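Microcompartments protein (Desulfitobacterium hafniense, PDB 3NWG) probably serves as a tandem BMC-domain building block of the protein shell that encloses a bacterial microcompartment. Local coordinates at residues 2-15 with 63-77. Numbering follows the deposited sequence.
Sequences MESIGLVEVNSIAR and MAAHSVLDDFILPNV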
HETATM    1  N   MSE A   2      21.639  29.306  -7.293  1.00 78.85           N
HETATM    2  CA  MSE A   2      21.076  28.022  -6.904  1.00 77.48           C
HETATM    3  C   MSE A   2      20.025  28.256  -5.803  1.00 76.01           C
HETATM    4  O   MSE A   2      20.048  29.287  -5.103  1.00 76.30           O
HETATM    5  CB  MSE A   2      22.176  27.028  -6.474  1.00 77.78           C
HETATM    6  CG  MSE A   2      21.833  25.578  -6.813  0.50 78.58           C
HETATM    7 SE   MSE A   2      20.991  25.436  -8.585  0.50 81.04          SE
HETATM    8  CE  MSE A   2      20.129  23.697  -8.389  0.50 80.47           C
ATOM      9  N   GLU A   3      19.108  27.301  -5.668  1.00 73.49           N
ATOM     10  CA  GLU A   3      18.000  27.395  -4.725  1.00 70.91           C
ATOM     11  C   GLU A   3      18.414  27.209  -3.273  1.00 68.11           C
ATOM     12  O   GLU A   3      19.486  26.694  -2.989  1.00 68.22           O
ATOM     13  CB  GLU A   3      16.929  26.383  -5.104  1.00 71.37           C
ATOM     14  CG  GLU A   3      16.395  26.606  -6.504  1.00 74.95           C
ATOM     15  CD  GLU A   3      15.313  25.621  -6.870  1.00 80.12           C
ATOM     16  OE1 GLU A   3      15.476  24.938  -7.911  1.00 81.97           O
ATOM     17  OE2 GLU A   3      14.313  25.518  -6.109  1.00 82.35           O
ATOM     18  N   SER A   4      17.558  27.657  -2.361  1.00 74.31           N
ATOM     19  CA  SER A   4      17.736  27.432  -0.933  1.00 70.13           C
ATOM     20  C   SER A   4      16.691  26.446  -0.407  1.00 66.59           C
ATOM     21  O   SER A   4      15.686  26.178  -1.071  1.00 66.58           O
ATOM     22  CB  SER A   4      17.627  28.752  -0.178  1.00 70.39           C
ATOM     23  OG  SER A   4      18.499  29.707  -0.747  1.00 72.64           O
ATOM     24  N   ILE A   5      16.935  25.902   0.779  1.00 62.68           N
ATOM     25  CA  ILE A   5      15.954  25.059   1.467  1.00 59.05           C
ATOM     26  C   ILE A   5      15.652  25.645   2.856  1.00 56.89           C
ATOM     27  O   ILE A   5      16.570  26.105   3.560  1.00 56.85           O
ATOM     28  CB  ILE A   5      16.418  23.575   1.559  1.00 58.42           C
ATOM     29  CG1 ILE A   5      15.360  22.708   2.249  1.00 57.21           C
ATOM     30  CG2 ILE A   5      17.736  23.476   2.290  1.00 58.54           C
ATOM     31  CD1 ILE A   5      15.584  21.230   2.105  1.00 55.55           C
ATOM     32  N   GLY A   6      14.367  25.646   3.221  1.00 54.20           N
ATOM     33  CA  GLY A   6      13.912  26.151   4.510  1.00 51.26           C
ATOM     34  C   GLY A   6      13.110  25.112   5.262  1.00 49.50           C
ATOM     35  O   GLY A   6      12.350  24.345   4.661  1.00 48.97           O
ATOM     36  N   LEU A   7      13.283  25.091   6.581  1.00 47.90           N
ATOM     37  CA  LEU A   7      12.618  24.129   7.440  1.00 46.63           C
ATOM     38  C   LEU A   7      11.994  24.801   8.637  1.00 46.55           C
ATOM     39  O   LEU A   7      12.645  25.568   9.344  1.00 46.73           O
ATOM     40  CB  LEU A   7      13.623  23.089   7.963  1.00 46.80           C
ATOM     41  CG  LEU A   7      13.163  22.299   9.189  1.00 45.53           C
ATOM     42  CD1 LEU A   7      12.348  21.082   8.765  1.00 46.92           C
ATOM     43  CD2 LEU A   7      14.319  21.898  10.065  1.00 44.98           C
ATOM     44  N   VAL A   8      10.734  24.487   8.888  1.00 46.21           N
ATOM     45  CA  VAL A   8      10.119  24.874  10.134  1.00 46.16           C
ATOM     46  C   VAL A   8       9.634  23.607  10.831  1.00 46.73           C
ATOM     47  O   VAL A   8       8.970  22.762  10.214  1.00 46.20           O
ATOM     48  CB  VAL A   8       9.002  25.941   9.931  1.00 46.20           C
ATOM     49  CG1 VAL A   8       8.242  26.193  11.214  1.00 47.00           C
ATOM     50  CG2 VAL A   8       9.595  27.256   9.465  1.00 45.36           C
ATOM     51  N   GLU A   9      10.022  23.459  12.101  1.00 47.73           N
ATOM     52  CA  GLU A   9       9.492  22.405  12.962  1.00 49.31           C
ATOM     53  C   GLU A   9       8.549  22.973  14.028  1.00 50.08           C
ATOM     54  O   GLU A   9       8.894  23.920  14.734  1.00 50.19           O
ATOM     55  CB  GLU A   9      10.622  21.615  13.612  1.00 50.08           C
ATOM     56  CG  GLU A   9      11.215  20.513  12.725  1.00 51.99           C
ATOM     57  CD  GLU A   9      12.443  19.848  13.349  1.00 54.81           C
ATOM     58  OE1 GLU A   9      13.467  19.689  12.644  1.00 55.20           O
ATOM     59  OE2 GLU A   9      12.389  19.507  14.551  1.00 56.60           O
ATOM     60  N   VAL A  10       7.360  22.380  14.128  1.00 50.74           N
ATOM     61  CA  VAL A  10       6.273  22.896  14.954  1.00 52.20           C
ATOM     62  C   VAL A  10       5.774  21.814  15.901  1.00 54.40           C
ATOM     63  O   VAL A  10       5.732  20.640  15.550  1.00 55.73           O
ATOM     64  CB  VAL A  10       5.068  23.375  14.091  1.00 51.56           C
ATOM     65  CG1 VAL A  10       4.002  24.005  14.949  1.00 52.25           C
ATOM     66  CG2 VAL A  10       5.510  24.374  13.026  1.00 50.40           C
ATOM     67  N   ASN A  11       5.392  22.224  17.100  1.00 56.04           N
ATOM     68  CA  ASN A  11       4.858  21.357  18.131  1.00 57.96           C
ATOM     69  C   ASN A  11       3.483  20.708  17.878  1.00 58.46           C
ATOM     70  O   ASN A  11       3.173  19.691  18.478  1.00 60.48           O
ATOM     71  CB  ASN A  11       4.761  22.182  19.399  1.00 59.71           C
ATOM     72  CG  ASN A  11       5.043  21.377  20.628  1.00 64.54           C
ATOM     73  OD1 ASN A  11       5.587  20.257  20.561  1.00 66.62           O
ATOM     74  ND2 ASN A  11       4.678  21.937  21.783  1.00 69.07           N
ATOM     75  N   SER A  12       2.644  21.305  17.041  1.00 57.44           N
ATOM     76  CA  SER A  12       1.323  20.755  16.733  1.00 57.92           C
ATOM     77  C   SER A  12       1.161  20.430  15.277  1.00 56.82           C
ATOM     78  O   SER A  12       1.630  21.172  14.410  1.00 55.76           O
ATOM     79  CB  SER A  12       0.230  21.778  17.008  1.00 58.14           C
ATOM     80  OG  SER A  12       0.198  22.104  18.354  1.00 60.54           O
ATOM     81  N   ILE A  13       0.418  19.369  14.998  1.00 57.37           N
ATOM     82  CA  ILE A  13      -0.133  19.191  13.662  1.00 56.63           C
ATOM     83  C   ILE A  13      -0.953  20.441  13.261  1.00 55.62           C
ATOM     84  O   ILE A  13      -0.677  21.069  12.229  1.00 53.83           O
ATOM     85  CB  ILE A  13      -0.965  17.893  13.561  1.00 58.51           C
ATOM     86  CG1 ILE A  13      -0.031  16.667  13.587  1.00 59.59           C
ATOM     87  CG2 ILE A  13      -1.785  17.887  12.275  1.00 57.96           C
ATOM     88  CD1 ILE A  13       0.302  16.109  14.978  1.00 61.50           C
ATOM     89  N   ALA A  14      -1.920  20.815  14.104  1.00 56.03           N
ATOM     90  CA  ALA A  14      -2.812  21.944  13.806  1.00 55.47           C
ATOM     91  C   ALA A  14      -2.025  23.191  13.388  1.00 53.47           C
ATOM     92  O   ALA A  14      -2.192  23.696  12.269  1.00 52.57           O
ATOM     93  CB  ALA A  14      -3.729  22.236  14.978  1.00 56.61           C
ATOM     94  N   ARG A  15      -1.139  23.642  14.273  1.00 52.65           N
ATOM     95  CA  ARG A  15      -0.246  24.776  14.014  1.00 50.89           C
ATOM     96  C   ARG A  15       0.697  24.565  12.845  1.00 49.28           C
ATOM     97  O   ARG A  15       0.992  25.509  12.118  1.00 48.73           O
ATOM     98  CB  ARG A  15       0.582  25.095  15.259  1.00 51.36           C
ATOM     99  CG  ARG A  15      -0.235  25.630  16.421  1.00 53.07           C
ATOM    100  CD  ARG A  15      -0.794  27.019  16.137  1.00 54.58           C
ATOM    101  NE  ARG A  15      -0.642  27.863  17.326  1.00 58.17           N
ATOM    102  CZ  ARG A  15       0.127  28.947  17.382  1.00 57.29           C
ATOM    103  NH1 ARG A  15       0.224  29.638  18.499  1.00 58.59           N
ATOM    104  NH2 ARG A  15       0.788  29.349  16.313  1.00 56.27           N
HETATM  105  N   MSE A  63       3.098  32.510  12.095  1.00 42.97           N
HETATM  106  CA  MSE A  63       1.870  31.804  12.428  1.00 44.21           C
HETATM  107  C   MSE A  63       2.065  30.866  13.594  1.00 45.43           C
HETATM  108  O   MSE A  63       1.272  30.879  14.528  1.00 46.58           O
HETATM  109  CB  MSE A  63       1.292  31.049  11.234  1.00 43.94           C
HETATM  110  CG  MSE A  63       0.865  31.953  10.074  1.00 44.73           C
HETATM  111 SE   MSE A  63      -0.403  33.370  10.519  0.60 45.66          SE
HETATM  112  CE  MSE A  63      -1.706  32.291  11.418  1.00 43.87           C
ATOM    113  N   ALA A  64       3.134  30.079  13.556  1.00 45.94           N
ATOM    114  CA  ALA A  64       3.398  29.096  14.596  1.00 47.31           C
ATOM    115  C   ALA A  64       3.873  29.662  15.957  1.00 48.87           C
ATOM    116  O   ALA A  64       3.654  29.041  16.987  1.00 49.94           O
ATOM    117  CB  ALA A  64       4.338  28.023  14.078  1.00 46.96           C
ATOM    118  N   ALA A  65       4.498  30.834  15.969  1.00 49.90           N
ATOM    119  CA  ALA A  65       4.848  31.523  17.244  1.00 52.57           C
ATOM    120  C   ALA A  65       5.556  30.647  18.310  1.00 54.40           C
ATOM    121  O   ALA A  65       6.687  30.214  18.088  1.00 54.89           O
ATOM    122  CB  ALA A  65       3.622  32.272  17.840  1.00 52.48           C
ATOM    123  N   HIS A  66       4.913  30.380  19.450  1.00 56.44           N
ATOM    124  CA  HIS A  66       5.593  29.654  20.541  1.00 58.79           C
ATOM    125  C   HIS A  66       5.690  28.122  20.376  1.00 58.55           C
ATOM    126  O   HIS A  66       6.363  27.439  21.176  1.00 59.47           O
ATOM    127  CB  HIS A  66       4.948  29.955  21.883  1.00 61.14           C
ATOM    128  CG  HIS A  66       5.105  31.372  22.329  1.00 65.09           C
ATOM    129  ND1 HIS A  66       6.246  31.834  22.953  1.00 68.22           N
ATOM    130  CD2 HIS A  66       4.252  32.425  22.271  1.00 66.68           C
ATOM    131  CE1 HIS A  66       6.090  33.111  23.259  1.00 70.34           C
ATOM    132  NE2 HIS A  66       4.889  33.494  22.853  1.00 69.84           N
ATOM    133  N   SER A  67       5.007  27.583  19.367  1.00 57.01           N
ATOM    134  CA  SER A  67       5.057  26.158  19.111  1.00 56.75           C
ATOM    135  C   SER A  67       6.099  25.824  18.039  1.00 55.37           C
ATOM    136  O   SER A  67       6.156  24.693  17.547  1.00 54.74           O
ATOM    137  CB  SER A  67       3.670  25.606  18.764  1.00 56.80           C
ATOM    138  OG  SER A  67       3.208  26.108  17.534  1.00 56.51           O
ATOM    139  N   VAL A  68       6.931  26.807  17.690  1.00 54.77           N
ATOM    140  CA  VAL A  68       8.071  26.541  16.821  1.00 53.78           C
ATOM    141  C   VAL A  68       9.146  25.847  17.652  1.00 54.88           C
ATOM    142  O   VAL A  68       9.484  26.282  18.763  1.00 56.20           O
ATOM    143  CB  VAL A  68       8.627  27.830  16.169  1.00 53.55           C
ATOM    144  CG1 VAL A  68       9.752  27.505  15.173  1.00 51.75           C
ATOM    145  CG2 VAL A  68       7.510  28.592  15.471  1.00 53.01           C
ATOM    146  N   LEU A  69       9.664  24.746  17.130  1.00 54.30           N
ATOM    147  CA  LEU A  69      10.715  24.037  17.823  1.00 55.19           C
ATOM    148  C   LEU A  69      12.048  24.343  17.160  1.00 55.23           C
ATOM    149  O   LEU A  69      13.080  24.459  17.836  1.00 55.90           O
ATOM    150  CB  LEU A  69      10.431  22.539  17.843  1.00 54.90           C
ATOM    151  CG  LEU A  69       9.194  22.091  18.617  1.00 54.47           C
ATOM    152  CD1 LEU A  69       9.026  20.608  18.434  1.00 52.21           C
ATOM    153  CD2 LEU A  69       9.269  22.470  20.102  1.00 54.34           C
ATOM    154  N   ASP A  70      12.005  24.497  15.838  1.00 54.40           N
ATOM    155  CA  ASP A  70      13.184  24.833  15.058  1.00 54.82           C
ATOM    156  C   ASP A  70      12.778  25.420  13.701  1.00 53.78           C
ATOM    157  O   ASP A  70      11.763  25.017  13.099  1.00 53.37           O
ATOM    158  CB  ASP A  70      14.064  23.582  14.874  1.00 55.26           C
ATOM    159  CG  ASP A  70      15.515  23.907  14.490  1.00 57.78           C
ATOM    160  OD1 ASP A  70      15.992  25.053  14.723  1.00 61.26           O
ATOM    161  OD2 ASP A  70      16.188  22.987  13.961  1.00 58.69           O
ATOM    162  N   ASP A  71      13.571  26.387  13.244  1.00 53.48           N
ATOM    163  CA  ASP A  71      13.499  26.918  11.887  1.00 52.28           C
ATOM    164  C   ASP A  71      14.926  26.978  11.374  1.00 51.97           C
ATOM    165  O   ASP A  71      15.843  27.270  12.138  1.00 52.67           O
ATOM    166  CB  ASP A  71      12.909  28.319  11.887  1.00 52.86           C
ATOM    167  CG  ASP A  71      13.682  29.285  12.799  1.00 55.36           C
ATOM    168  OD1 ASP A  71      13.530  29.203  14.046  1.00 57.99           O
ATOM    169  OD2 ASP A  71      14.442  30.127  12.271  1.00 56.08           O
ATOM    170  N   PHE A  72      15.114  26.687  10.092  1.00 50.79           N
ATOM    171  CA  PHE A  72      16.443  26.594   9.519  1.00 50.65           C
ATOM    172  C   PHE A  72      16.412  26.917   8.030  1.00 50.45           C
ATOM    173  O   PHE A  72      15.435  26.607   7.347  1.00 49.83           O
ATOM    174  CB  PHE A  72      17.007  25.185   9.747  1.00 50.54           C
ATOM    175  CG  PHE A  72      18.300  24.916   9.014  1.00 50.78           C
ATOM    176  CD1 PHE A  72      19.505  25.420   9.495  1.00 52.09           C
ATOM    177  CD2 PHE A  72      18.302  24.185   7.830  1.00 50.35           C
ATOM    178  CE1 PHE A  72      20.694  25.197   8.815  1.00 52.34           C
ATOM    179  CE2 PHE A  72      19.487  23.953   7.139  1.00 50.29           C
ATOM    180  CZ  PHE A  72      20.682  24.458   7.630  1.00 51.79           C
ATOM    181  N   ILE A  73      17.488  27.531   7.536  1.00 51.29           N
ATOM    182  CA  ILE A  73      17.648  27.831   6.107  1.00 51.47           C
ATOM    183  C   ILE A  73      19.055  27.524   5.617  1.00 52.29           C
ATOM    184  O   ILE A  73      20.043  27.958   6.223  1.00 52.87           O
ATOM    185  CB  ILE A  73      17.318  29.308   5.785  1.00 52.40           C
ATOM    186  CG1 ILE A  73      15.815  29.582   5.946  1.00 50.90           C
ATOM    187  CG2 ILE A  73      17.791  29.676   4.360  1.00 53.17           C
ATOM    188  CD1 ILE A  73      15.494  31.035   6.061  1.00 52.35           C
ATOM    189  N   LEU A  74      19.135  26.771   4.518  1.00 52.39           N
ATOM    190  CA  LEU A  74      20.416  26.440   3.901  1.00 53.18           C
ATOM    191  C   LEU A  74      20.419  26.945   2.466  1.00 54.40           C
ATOM    192  O   LEU A  74      19.769  26.371   1.594  1.00 53.73           O
ATOM    193  CB  LEU A  74      20.692  24.928   3.969  1.00 52.50           C
ATOM    194  CG  LEU A  74      22.090  24.287   3.739  1.00 52.16           C
ATOM    195  CD1 LEU A  74      22.353  23.994   2.284  1.00 51.25           C
ATOM    196  CD2 LEU A  74      23.247  25.097   4.332  1.00 52.04           C
ATOM    197  N   PRO A  75      21.135  28.049   2.228  1.00 56.48           N
ATOM    198  CA  PRO A  75      21.294  28.665   0.915  1.00 58.24           C
ATOM    199  C   PRO A  75      22.207  27.864  -0.001  1.00 59.58           C
ATOM    200  O   PRO A  75      23.158  27.225   0.462  1.00 59.66           O
ATOM    201  CB  PRO A  75      21.959  29.999   1.244  1.00 59.48           C
ATOM    202  CG  PRO A  75      22.739  29.711   2.483  1.00 59.56           C
ATOM    203  CD  PRO A  75      21.811  28.830   3.278  1.00 57.47           C
ATOM    204  N   ASN A  76      21.923  27.925  -1.299  1.00 61.27           N
ATOM    205  CA  ASN A  76      22.756  27.292  -2.323  1.00 63.33           C
ATOM    206  C   ASN A  76      22.865  25.802  -2.072  1.00 62.04           C
ATOM    207  O   ASN A  76      23.961  25.244  -2.049  1.00 62.40           O
ATOM    208  CB  ASN A  76      24.153  27.936  -2.395  1.00 65.37           C
ATOM    209  CG  ASN A  76      24.108  29.472  -2.277  1.00 69.66           C
ATOM    210  OD1 ASN A  76      23.244  30.156  -2.867  1.00 71.79           O
ATOM    211  ND2 ASN A  76      25.050  30.019  -1.506  1.00 73.16           N
ATOM    212  N   VAL A  77      21.713  25.175  -1.853  1.00 60.69           N
ATOM    213  CA  VAL A  77      21.655  23.753  -1.577  1.00 59.66           C
ATOM    214  C   VAL A  77      21.900  22.959  -2.856  1.00 60.45           C
ATOM    215  O   VAL A  77      21.479  23.370  -3.945  1.00 61.37           O
ATOM    216  CB  VAL A  77      20.311  23.353  -0.943  1.00 58.42           C
ATOM    217  CG1 VAL A  77      19.162  23.540  -1.937  1.00 58.90           C
ATOM    218  CG2 VAL A  77      20.370  21.904  -0.449  1.00 57.78           C
TER
HETATM  219  O   HOH W   1      16.206  20.338  12.798  1.00 41.02           O
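Strands 4-10 and 68-74 run antiparallel, 170° between their directions and 4.5 Å between their axes, with Ile5, Leu7 and Glu9 forming hydrogen-bonded pairs with Leu74, Phe72 and Asp70. The regular pairing is broken at Glu9, whose carbonyl O faces two successive residues: it accepts a bond from Leu69 N at 2.6 Å, whereas the one from Asp70 N is weak. This is a classic beta bulge, and past it the register slips by one, so that Val10 stands opposite Val68 and Asn11 N bonds to Ser67 O.

On the face of Ile5, Leu7 and Glu9, with Ile5 CG1 anti to the backbone N (chi1 -178°), CG2 is left between the backbone N and the carbonyl carbon, and it is this methyl that meets Leu74 CB at 3.7 Å. Val77 CG2 reaches the same methyl. The carboxylates of Glu9 and Asp70 share this face; a water donates to Glu9 OE1 and Asp70 OD2, bridging what would otherwise probably be a mildly repulsive pair. Helix 105-117 packs here through Val110 on Phe72.

On the opposite face, that of Val8, Val10 and Ile73, Val10 sends one methyl to the turn and the other to the end of helix 50-64: CG1 meets Ser67 OG at 3.4 Å, while CG2 touches Ala64 CB. Ser67 OG, which also sits above one face of the Arg15 guanidinium, displaced toward its rim, donates to Ala64 O, which takes Ser67 N as well and so ties the turn to the helix end. Helices 13-26 and 50-64 cover this face, on Val8 and Ile73 respectively.

The first strand of the unit thus lies inside an antiparallel sheet of order 2-3-1-4, between 42-48 and the last strand, 68-74, which is the outermost on that side within the chain, the alpha/beta arrangement characteristic of the BMC domain.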